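Local coordinates for protein packaging enzyme P4 (PDB 4BLP) that probably hydrolyses NTP as a hexameric RecA-like helicase motor to package RNA into the capsid of the double-stranded RNA bacteriophage phi13, at residues 137-142 with 161-166; 207-212 with 252-257. One frame throughout, in Å; residues are numbered along the deposited sequence.

Contact 1 and contact 2 are neighbours in the RecA-like core, with centres about 9 Å apart. Contact 2 is the pairing of two neighbouring parallel strands in the central sheet. Contact 1 lies over that sheet, where the loop 137-142 meets the end of helix 159-164. The two join directly. Asn138 O lies 3.0 Å from Arg209 NH2, a probable hydrogen bond. Trp139 CB packs 3.4 Å from Leu252 CD2, and Leu163 CD1 is 3.6 Å from Val211 CG1. Helix 159-164 follows a probable P-loop. Ala256 of contact 2 touches residues of that loop, and Leu163 of contact 1 lies near them without touching.

Contact 1: 137-142 with 161-166; sequences HNWQVR and KWLNAQ
The contact joins the loop between strands 136-137 and 144-145 to the end of helix 159-164, the helix that follows the probable P-loop. Trp139 and Gln140 reach across from the loop; Trp162, Leu163 and Gln166 receive them. The six-membered ring of Trp139 leads. Its CH2 lies 3.5 Å from Gln166 CB, and its plane stands almost perpendicular, at 86°, to the Gln166 amide. Trp139 CZ2 also meets Trp162 CH2 at 4.1 Å, and Leu163 CD2 adds a looser apolar touch. The Trp139 side chain extends with CG anti to the backbone N (chi1 171°), which carries the ring out to the helix.

The two glutamines supply the polar part. Gln140 NE2 donates to Gln166 OE1 at 3.1 Å. The N-H points almost straight at the oxygen (174°) and the acceptor lies in the Gln140 amide plane. The donor sits above the carbonyl plane of Gln166, away from its lone pairs. Gln140 OE1 approaches the edge of the Trp162 indole, in its plane, at 3.4 Å from CZ2. This oxygen also accepts a hydrogen bond from Gln291 NE2, so both ends of the amide are used and its rotation is set.

The Gln166 side chain, bent at chi2, turns back to the preceding helix. Its NE2 donates to Trp162 O at 3.1 Å and lies over one face of the Trp162 ring, offset toward the rim. With OE1 engaged by Gln140, this amide too is held at both ends. Trp139 also packs on Val254 and meets His149 edge-to-face. Trp139 thus packs on the core sheet beside the helix. The helix that receives the loop follows strand 147-152 and a probable P-loop, the strand-loop-helix order of P-loop NTPases such as RecA.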
ATOM      1  N   HIS D 137     -42.914  -8.577   2.863  1.00 13.56           N
ATOM      2  CA  HIS D 137     -43.180  -7.142   3.029  1.00 12.38           C
ATOM      3  C   HIS D 137     -43.843  -6.521   1.840  1.00 17.46           C
ATOM      4  O   HIS D 137     -43.550  -6.891   0.712  1.00 15.20           O
ATOM      5  CB  HIS D 137     -41.821  -6.427   3.275  1.00 11.67           C
ATOM      6  CG  HIS D 137     -41.134  -6.920   4.510  1.00 14.65           C
ATOM      7  ND1 HIS D 137     -40.230  -7.991   4.480  1.00 17.05           N
ATOM      8  CD2 HIS D 137     -41.347  -6.569   5.796  1.00 15.06           C
ATOM      9  CE1 HIS D 137     -39.870  -8.180   5.747  1.00 15.06           C
ATOM     10  NE2 HIS D 137     -40.538  -7.376   6.572  1.00 16.36           N
ATOM     11  N   ASN D 138     -44.674  -5.498   2.098  1.00 16.11           N
ATOM     12  CA  ASN D 138     -45.384  -4.795   1.041  1.00 17.30           C
ATOM     13  C   ASN D 138     -44.556  -3.611   0.592  1.00 19.44           C
ATOM     14  O   ASN D 138     -44.611  -2.531   1.185  1.00 20.25           O
ATOM     15  CB  ASN D 138     -46.800  -4.364   1.522  1.00 18.17           C
ATOM     16  CG  ASN D 138     -47.710  -3.901   0.413  1.00 42.18           C
ATOM     17  OD1 ASN D 138     -47.305  -3.717  -0.737  1.00 27.64           O
ATOM     18  ND2 ASN D 138     -48.974  -3.687   0.736  1.00 47.58           N
ATOM     19  N   TRP D 139     -43.679  -3.848  -0.387  1.00 15.93           N
ATOM     20  CA  TRP D 139     -42.824  -2.814  -0.967  1.00 14.35           C
ATOM     21  C   TRP D 139     -42.673  -3.146  -2.420  1.00 16.52           C
ATOM     22  O   TRP D 139     -41.992  -4.130  -2.731  1.00 15.15           O
ATOM     23  CB  TRP D 139     -41.447  -2.731  -0.281  1.00 12.41           C
ATOM     24  CG  TRP D 139     -40.471  -1.825  -1.004  1.00 13.25           C
ATOM     25  CD1 TRP D 139     -39.353  -2.200  -1.690  1.00 15.45           C
ATOM     26  CD2 TRP D 139     -40.528  -0.392  -1.084  1.00 12.72           C
ATOM     27  NE1 TRP D 139     -38.743  -1.096  -2.238  1.00 13.47           N
ATOM     28  CE2 TRP D 139     -39.433   0.028  -1.868  1.00 15.71           C
ATOM     29  CE3 TRP D 139     -41.435   0.583  -0.597  1.00 14.83           C
ATOM     30  CZ2 TRP D 139     -39.198   1.379  -2.165  1.00 16.14           C
ATOM     31  CZ3 TRP D 139     -41.158   1.926  -0.832  1.00 16.80           C
ATOM     32  CH2 TRP D 139     -40.061   2.312  -1.624  1.00 16.53           C
ATOM     33  N   GLN D 140     -43.343  -2.340  -3.304  1.00 13.80           N
ATOM     34  CA  GLN D 140     -43.335  -2.507  -4.776  1.00 14.85           C
ATOM     35  C   GLN D 140     -44.172  -3.721  -5.174  1.00 19.81           C
ATOM     36  O   GLN D 140     -44.934  -3.630  -6.125  1.00 21.65           O
ATOM     37  CB  GLN D 140     -41.897  -2.584  -5.353  1.00 14.55           C
ATOM     38  CG  GLN D 140     -41.019  -1.383  -4.955  1.00 15.26           C
ATOM     39  CD  GLN D 140     -41.602  -0.084  -5.457  1.00 22.86           C
ATOM     40  OE1 GLN D 140     -41.711   0.147  -6.663  1.00 17.52           O
ATOM     41  NE2 GLN D 140     -42.015   0.798  -4.542  1.00 20.16           N
ATOM     42  N   VAL D 141     -44.017  -4.857  -4.462  1.00 15.66           N
ATOM     43  CA  VAL D 141     -44.826  -6.084  -4.601  1.00 16.27           C
ATOM     44  C   VAL D 141     -45.325  -6.402  -3.201  1.00 20.33           C
ATOM     45  O   VAL D 141     -44.703  -5.964  -2.231  1.00 20.11           O
ATOM     46  CB  VAL D 141     -44.098  -7.280  -5.256  1.00 20.33           C
ATOM     47  CG1 VAL D 141     -43.699  -6.950  -6.694  1.00 21.07           C
ATOM     48  CG2 VAL D 141     -42.893  -7.743  -4.422  1.00 18.87           C
ATOM     49  N   ARG D 142     -46.414  -7.189  -3.078  1.00 17.48           N
ATOM     50  CA  ARG D 142     -46.996  -7.484  -1.773  1.00 17.98           C
ATOM     51  C   ARG D 142     -46.158  -8.405  -0.900  1.00 21.02           C
ATOM     52  O   ARG D 142     -46.331  -8.393   0.321  1.00 19.50           O
ATOM     53  CB  ARG D 142     -48.392  -8.122  -1.958  1.00 21.88           C
ATOM     54  CG  ARG D 142     -49.416  -7.119  -2.478  1.00 44.26           C
ATOM     55  CD  ARG D 142     -50.790  -7.720  -2.562  1.00 69.57           C
ATOM     56  NE  ARG D 142     -51.719  -6.757  -3.138  1.00 87.91           N
ATOM     57  CZ  ARG D 142     -52.928  -7.063  -3.583  1.00107.43           C
ATOM     58  NH1 ARG D 142     -53.369  -8.314  -3.519  1.00 96.60           N
ATOM     59  NH2 ARG D 142     -53.709  -6.124  -4.095  1.00 96.89           N
ATOM     60  N   LYS D 161     -36.461  11.842  -5.083  1.00 23.90           N
ATOM     61  CA  LYS D 161     -37.772  12.241  -5.576  1.00 23.75           C
ATOM     62  C   LYS D 161     -38.644  11.012  -5.794  1.00 27.84           C
ATOM     63  O   LYS D 161     -39.821  11.023  -5.420  1.00 29.20           O
ATOM     64  CB  LYS D 161     -37.641  13.053  -6.877  1.00 26.53           C
ATOM     65  CG  LYS D 161     -38.942  13.687  -7.333  1.00 41.30           C
ATOM     66  CD  LYS D 161     -38.762  14.562  -8.569  1.00 56.40           C
ATOM     67  CE  LYS D 161     -40.088  14.909  -9.204  1.00 71.98           C
ATOM     68  NZ  LYS D 161     -39.917  15.466 -10.570  1.00 85.00           N
ATOM     69  N   TRP D 162     -38.087   9.959  -6.433  1.00 22.51           N
ATOM     70  CA  TRP D 162     -38.862   8.737  -6.658  1.00 20.49           C
ATOM     71  C   TRP D 162     -39.212   8.096  -5.292  1.00 20.15           C
ATOM     72  O   TRP D 162     -40.343   7.663  -5.102  1.00 20.42           O
ATOM     73  CB  TRP D 162     -38.088   7.744  -7.532  1.00 17.55           C
ATOM     74  CG  TRP D 162     -38.875   6.485  -7.769  1.00 17.53           C
ATOM     75  CD1 TRP D 162     -39.894   6.315  -8.661  1.00 20.65           C
ATOM     76  CD2 TRP D 162     -38.763   5.245  -7.041  1.00 16.38           C
ATOM     77  NE1 TRP D 162     -40.413   5.040  -8.554  1.00 19.85           N
ATOM     78  CE2 TRP D 162     -39.726   4.356  -7.577  1.00 20.35           C
ATOM     79  CE3 TRP D 162     -37.914   4.783  -6.011  1.00 16.50           C
ATOM     80  CZ2 TRP D 162     -39.898   3.046  -7.088  1.00 18.94           C
ATOM     81  CZ3 TRP D 162     -38.072   3.479  -5.545  1.00 15.66           C
ATOM     82  CH2 TRP D 162     -39.048   2.628  -6.079  1.00 16.42           C
ATOM     83  N   LEU D 163     -38.252   8.056  -4.364  1.00 17.54           N
ATOM     84  CA  LEU D 163     -38.460   7.459  -3.028  1.00 17.58           C
ATOM     85  C   LEU D 163     -39.563   8.174  -2.268  1.00 23.68           C
ATOM     86  O   LEU D 163     -40.445   7.515  -1.727  1.00 23.68           O
ATOM     87  CB  LEU D 163     -37.157   7.438  -2.202  1.00 17.25           C
ATOM     88  CG  LEU D 163     -36.212   6.283  -2.547  1.00 22.82           C
ATOM     89  CD1 LEU D 163     -34.805   6.536  -2.000  1.00 22.22           C
ATOM     90  CD2 LEU D 163     -36.728   4.956  -2.027  1.00 24.15           C
ATOM     91  N   ASN D 164     -39.560   9.518  -2.294  1.00 21.63           N
ATOM     92  CA  ASN D 164     -40.571  10.323  -1.610  1.00 23.10           C
ATOM     93  C   ASN D 164     -41.950  10.067  -2.184  1.00 26.67           C
ATOM     94  O   ASN D 164     -42.935  10.091  -1.441  1.00 28.29           O
ATOM     95  CB  ASN D 164     -40.223  11.809  -1.675  1.00 26.95           C
ATOM     96  CG  ASN D 164     -39.089  12.179  -0.752  1.00 59.15           C
ATOM     97  OD1 ASN D 164     -38.876  11.545   0.291  1.00 55.97           O
ATOM     98  ND2 ASN D 164     -38.335  13.214  -1.120  1.00 51.33           N
ATOM     99  N   ALA D 165     -42.020   9.755  -3.492  1.00 23.49           N
ATOM    100  CA  ALA D 165     -43.269   9.444  -4.190  1.00 24.81           C
ATOM    101  C   ALA D 165     -43.807   8.060  -3.826  1.00 26.32           C
ATOM    102  O   ALA D 165     -44.959   7.775  -4.126  1.00 25.83           O
ATOM    103  CB  ALA D 165     -43.073   9.550  -5.703  1.00 26.86           C
ATOM    104  N   GLN D 166     -43.006   7.214  -3.149  1.00 21.44           N
ATOM    105  CA  GLN D 166     -43.420   5.895  -2.696  1.00 21.05           C
ATOM    106  C   GLN D 166     -44.058   5.991  -1.304  1.00 27.63           C
ATOM    107  O   GLN D 166     -44.387   4.973  -0.700  1.00 29.39           O
ATOM    108  CB  GLN D 166     -42.251   4.893  -2.683  1.00 21.71           C
ATOM    109  CG  GLN D 166     -41.499   4.770  -4.010  1.00 21.31           C
ATOM    110  CD  GLN D 166     -42.427   4.601  -5.180  1.00 25.57           C
ATOM    111  OE1 GLN D 166     -43.180   3.632  -5.272  1.00 22.54           O
ATOM    112  NE2 GLN D 166     -42.443   5.587  -6.072  1.00 27.46           N
TER

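Contact 2: 207-212 with 252-257; sequences DYRVVI and LLVAAI. With GOL (glycerol), chain J.
Backbone hydrogen bonds pair strand 210-212 with strand 252-257 in parallel. Ile212 N donates to Val254 O at 2.8 Å, and Ala256 N donates to Ile212 O at 3.0 Å. The bond from Val254 N to Val210 O is weak, at 3.4 Å. The strands splay at this end: the CA atoms of Val210 and Leu253 are 6.2 Å apart.

A water fills in beyond the weak bond. It accepts from Val210 N and Arg209 NH1 and donates to Leu252 O at 2.7 Å.

Apolar side chains pack on both faces of the sheet. Val211 CG2 meets Val254 CB on one. On the other, Ile212 CB meets Ala255 CB, while Val210 CG1 lies 3.7 Å from Leu253 CD2, the two side chains running alongside each other.

A glycerol, probably from the crystallisation liquor, sits at the splayed end. Its O2 lies at the edge of the Arg209 guanidinium and accepts from NH1 (2.7 Å) and NH2. Asp207 OD1 accepts from O1, and Leu252 N donates to O3. Leu252 CD2 lies over one face of the guanidinium, toward its rim. Direct backbone bonds and apolar packing thus hold the strands at 211-212, whereas at the splayed start a water bridges Val210 N and Leu252 O.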
ATOM      1  N   ASP D 207     -42.314  -1.682  12.450  1.00 14.67           N
ATOM      2  CA  ASP D 207     -43.243  -1.733  11.308  1.00 15.57           C
ATOM      3  C   ASP D 207     -43.354  -0.417  10.516  1.00 18.42           C
ATOM      4  O   ASP D 207     -44.393  -0.154   9.899  1.00 18.18           O
ATOM      5  CB  ASP D 207     -44.668  -2.191  11.746  1.00 19.76           C
ATOM      6  CG  ASP D 207     -45.487  -2.809  10.616  1.00 38.47           C
ATOM      7  OD1 ASP D 207     -44.875  -3.344   9.651  1.00 39.57           O
ATOM      8  OD2 ASP D 207     -46.731  -2.707  10.664  1.00 46.74           O
ATOM      9  N   TYR D 208     -42.277   0.394  10.508  1.00 13.12           N
ATOM     10  CA  TYR D 208     -42.208   1.570   9.654  1.00 11.11           C
ATOM     11  C   TYR D 208     -41.657   1.171   8.297  1.00 13.42           C
ATOM     12  O   TYR D 208     -40.714   0.374   8.228  1.00 12.60           O
ATOM     13  CB  TYR D 208     -41.255   2.634  10.246  1.00 12.02           C
ATOM     14  CG  TYR D 208     -41.792   3.371  11.438  1.00 14.90           C
ATOM     15  CD1 TYR D 208     -41.745   2.808  12.709  1.00 17.09           C
ATOM     16  CD2 TYR D 208     -42.305   4.650  11.308  1.00 18.33           C
ATOM     17  CE1 TYR D 208     -42.270   3.476  13.817  1.00 20.16           C
ATOM     18  CE2 TYR D 208     -42.804   5.342  12.412  1.00 20.80           C
ATOM     19  CZ  TYR D 208     -42.817   4.735  13.659  1.00 22.93           C
ATOM     20  OH  TYR D 208     -43.279   5.425  14.757  1.00 23.41           O
ATOM     21  N   ARG D 209     -42.178   1.785   7.228  1.00 11.04           N
ATOM     22  CA  ARG D 209     -41.539   1.669   5.921  1.00 11.61           C
ATOM     23  C   ARG D 209     -40.439   2.698   5.976  1.00 13.40           C
ATOM     24  O   ARG D 209     -40.733   3.897   5.945  1.00 13.55           O
ATOM     25  CB  ARG D 209     -42.513   1.942   4.741  1.00 15.06           C
ATOM     26  CG  ARG D 209     -41.770   2.023   3.376  1.00 18.22           C
ATOM     27  CD  ARG D 209     -41.015   0.729   2.987  1.00 18.03           C
ATOM     28  NE  ARG D 209     -41.940  -0.407   2.897  1.00 17.27           N
ATOM     29  CZ  ARG D 209     -41.845  -1.524   3.604  1.00 24.67           C
ATOM     30  NH1 ARG D 209     -40.785  -1.741   4.378  1.00 20.69           N
ATOM     31  NH2 ARG D 209     -42.786  -2.455   3.511  1.00 19.35           N
ATOM     32  N   VAL D 210     -39.194   2.236   6.089  1.00 11.11           N
ATOM     33  CA  VAL D 210     -38.059   3.142   6.273  1.00 11.24           C
ATOM     34  C   VAL D 210     -37.184   3.144   5.036  1.00 14.25           C
ATOM     35  O   VAL D 210     -36.854   2.089   4.476  1.00 14.96           O
ATOM     36  CB  VAL D 210     -37.254   2.794   7.585  1.00 15.74           C
ATOM     37  CG1 VAL D 210     -36.946   1.312   7.709  1.00 15.95           C
ATOM     38  CG2 VAL D 210     -35.963   3.614   7.709  1.00 14.80           C
ATOM     39  N   VAL D 211     -36.791   4.344   4.626  1.00 10.11           N
ATOM     40  CA  VAL D 211     -35.896   4.550   3.476  1.00 10.19           C
ATOM     41  C   VAL D 211     -34.651   5.222   4.005  1.00 12.07           C
ATOM     42  O   VAL D 211     -34.761   6.103   4.854  1.00 13.52           O
ATOM     43  CB  VAL D 211     -36.624   5.425   2.414  1.00 16.55           C
ATOM     44  CG1 VAL D 211     -35.628   6.067   1.439  1.00 19.35           C
ATOM     45  CG2 VAL D 211     -37.726   4.614   1.703  1.00 16.13           C
ATOM     46  N   ILE D 212     -33.487   4.839   3.495  1.00  8.43           N
ATOM     47  CA  ILE D 212     -32.218   5.454   3.896  1.00  7.92           C
ATOM     48  C   ILE D 212     -31.680   6.289   2.751  1.00 12.51           C
ATOM     49  O   ILE D 212     -31.377   5.762   1.680  1.00 11.65           O
ATOM     50  CB  ILE D 212     -31.175   4.415   4.364  1.00 10.94           C
ATOM     51  CG1 ILE D 212     -31.770   3.610   5.566  1.00 12.27           C
ATOM     52  CG2 ILE D 212     -29.872   5.112   4.780  1.00 13.31           C
ATOM     53  CD1 ILE D 212     -31.522   2.140   5.446  1.00 16.29           C
ATOM     54  N   LEU D 252     -37.337  -5.366   6.212  1.00  9.65           N
ATOM     55  CA  LEU D 252     -36.941  -4.873   4.897  1.00 10.68           C
ATOM     56  C   LEU D 252     -36.464  -3.439   5.044  1.00 11.89           C
ATOM     57  O   LEU D 252     -37.202  -2.600   5.594  1.00 11.27           O
ATOM     58  CB  LEU D 252     -38.100  -4.955   3.879  1.00 11.79           C
ATOM     59  CG  LEU D 252     -37.801  -4.306   2.518  1.00 15.41           C
ATOM     60  CD1 LEU D 252     -36.747  -5.117   1.749  1.00 14.97           C
ATOM     61  CD2 LEU D 252     -39.081  -4.279   1.654  1.00 16.83           C
ATOM     62  N   LEU D 253     -35.244  -3.157   4.591  1.00  8.81           N
ATOM     63  CA  LEU D 253     -34.708  -1.800   4.545  1.00  8.95           C
ATOM     64  C   LEU D 253     -34.624  -1.393   3.090  1.00 12.55           C
ATOM     65  O   LEU D 253     -34.356  -2.240   2.235  1.00 12.16           O
ATOM     66  CB  LEU D 253     -33.294  -1.667   5.189  1.00  9.18           C
ATOM     67  CG  LEU D 253     -33.218  -1.966   6.685  1.00 11.66           C
ATOM     68  CD1 LEU D 253     -31.809  -1.699   7.229  1.00 10.52           C
ATOM     69  CD2 LEU D 253     -34.269  -1.203   7.459  1.00 15.94           C
ATOM     70  N   VAL D 254     -34.853  -0.107   2.812  1.00 10.63           N
ATOM     71  CA  VAL D 254     -34.769   0.445   1.457  1.00  8.86           C
ATOM     72  C   VAL D 254     -33.659   1.481   1.496  1.00 11.08           C
ATOM     73  O   VAL D 254     -33.641   2.288   2.428  1.00  9.87           O
ATOM     74  CB  VAL D 254     -36.101   1.043   0.967  1.00 11.50           C
ATOM     75  CG1 VAL D 254     -35.937   1.613  -0.455  1.00 11.49           C
ATOM     76  CG2 VAL D 254     -37.211  -0.025   1.005  1.00 11.61           C
ATOM     77  N   ALA D 255     -32.707   1.443   0.561  1.00  9.06           N
ATOM     78  CA  ALA D 255     -31.639   2.452   0.612  1.00  9.65           C
ATOM     79  C   ALA D 255     -31.290   2.972  -0.763  1.00 14.00           C
ATOM     80  O   ALA D 255     -31.197   2.171  -1.687  1.00 12.77           O
ATOM     81  CB  ALA D 255     -30.400   1.843   1.247  1.00  9.99           C
ATOM     82  N   ALA D 256     -31.047   4.295  -0.882  1.00 10.34           N
ATOM     83  CA  ALA D 256     -30.554   4.897  -2.130  1.00 11.25           C
ATOM     84  C   ALA D 256     -29.046   4.680  -2.222  1.00 14.01           C
ATOM     85  O   ALA D 256     -28.328   4.830  -1.221  1.00 10.26           O
ATOM     86  CB  ALA D 256     -30.871   6.398  -2.169  1.00 11.96           C
ATOM     87  N   ILE D 257     -28.548   4.350  -3.413  1.00  9.30           N
ATOM     88  CA  ILE D 257     -27.115   4.208  -3.580  1.00 10.52           C
ATOM     89  C   ILE D 257     -26.695   4.626  -4.983  1.00 14.94           C
ATOM     90  O   ILE D 257     -27.422   4.381  -5.948  1.00 12.67           O
ATOM     91  CB  ILE D 257     -26.671   2.742  -3.240  1.00 15.08           C
ATOM     92  CG1 ILE D 257     -25.158   2.634  -3.048  1.00 15.24           C
ATOM     93  CG2 ILE D 257     -27.198   1.706  -4.269  1.00 17.82           C
ATOM     94  CD1 ILE D 257     -24.737   1.275  -2.379  1.00 18.11           C
TER
HETATM   95  C1  GOL J1307     -42.636  -2.196   7.305  1.00 28.28           C
HETATM   96  O1  GOL J1307     -43.963  -2.578   6.975  1.00 29.69           O
HETATM   97  C2  GOL J1307     -41.733  -3.400   7.178  1.00 25.47           C
HETATM   98  O2  GOL J1307     -41.741  -3.839   5.814  1.00 23.71           O
HETATM   99  C3  GOL J1307     -40.311  -3.119   7.612  1.00 22.04           C
HETATM  100  O3  GOL J1307     -39.582  -4.342   7.743  1.00 15.51           O
HETATM  101  O   HOH W   1     -38.415  -0.265   4.937  1.00 14.04           O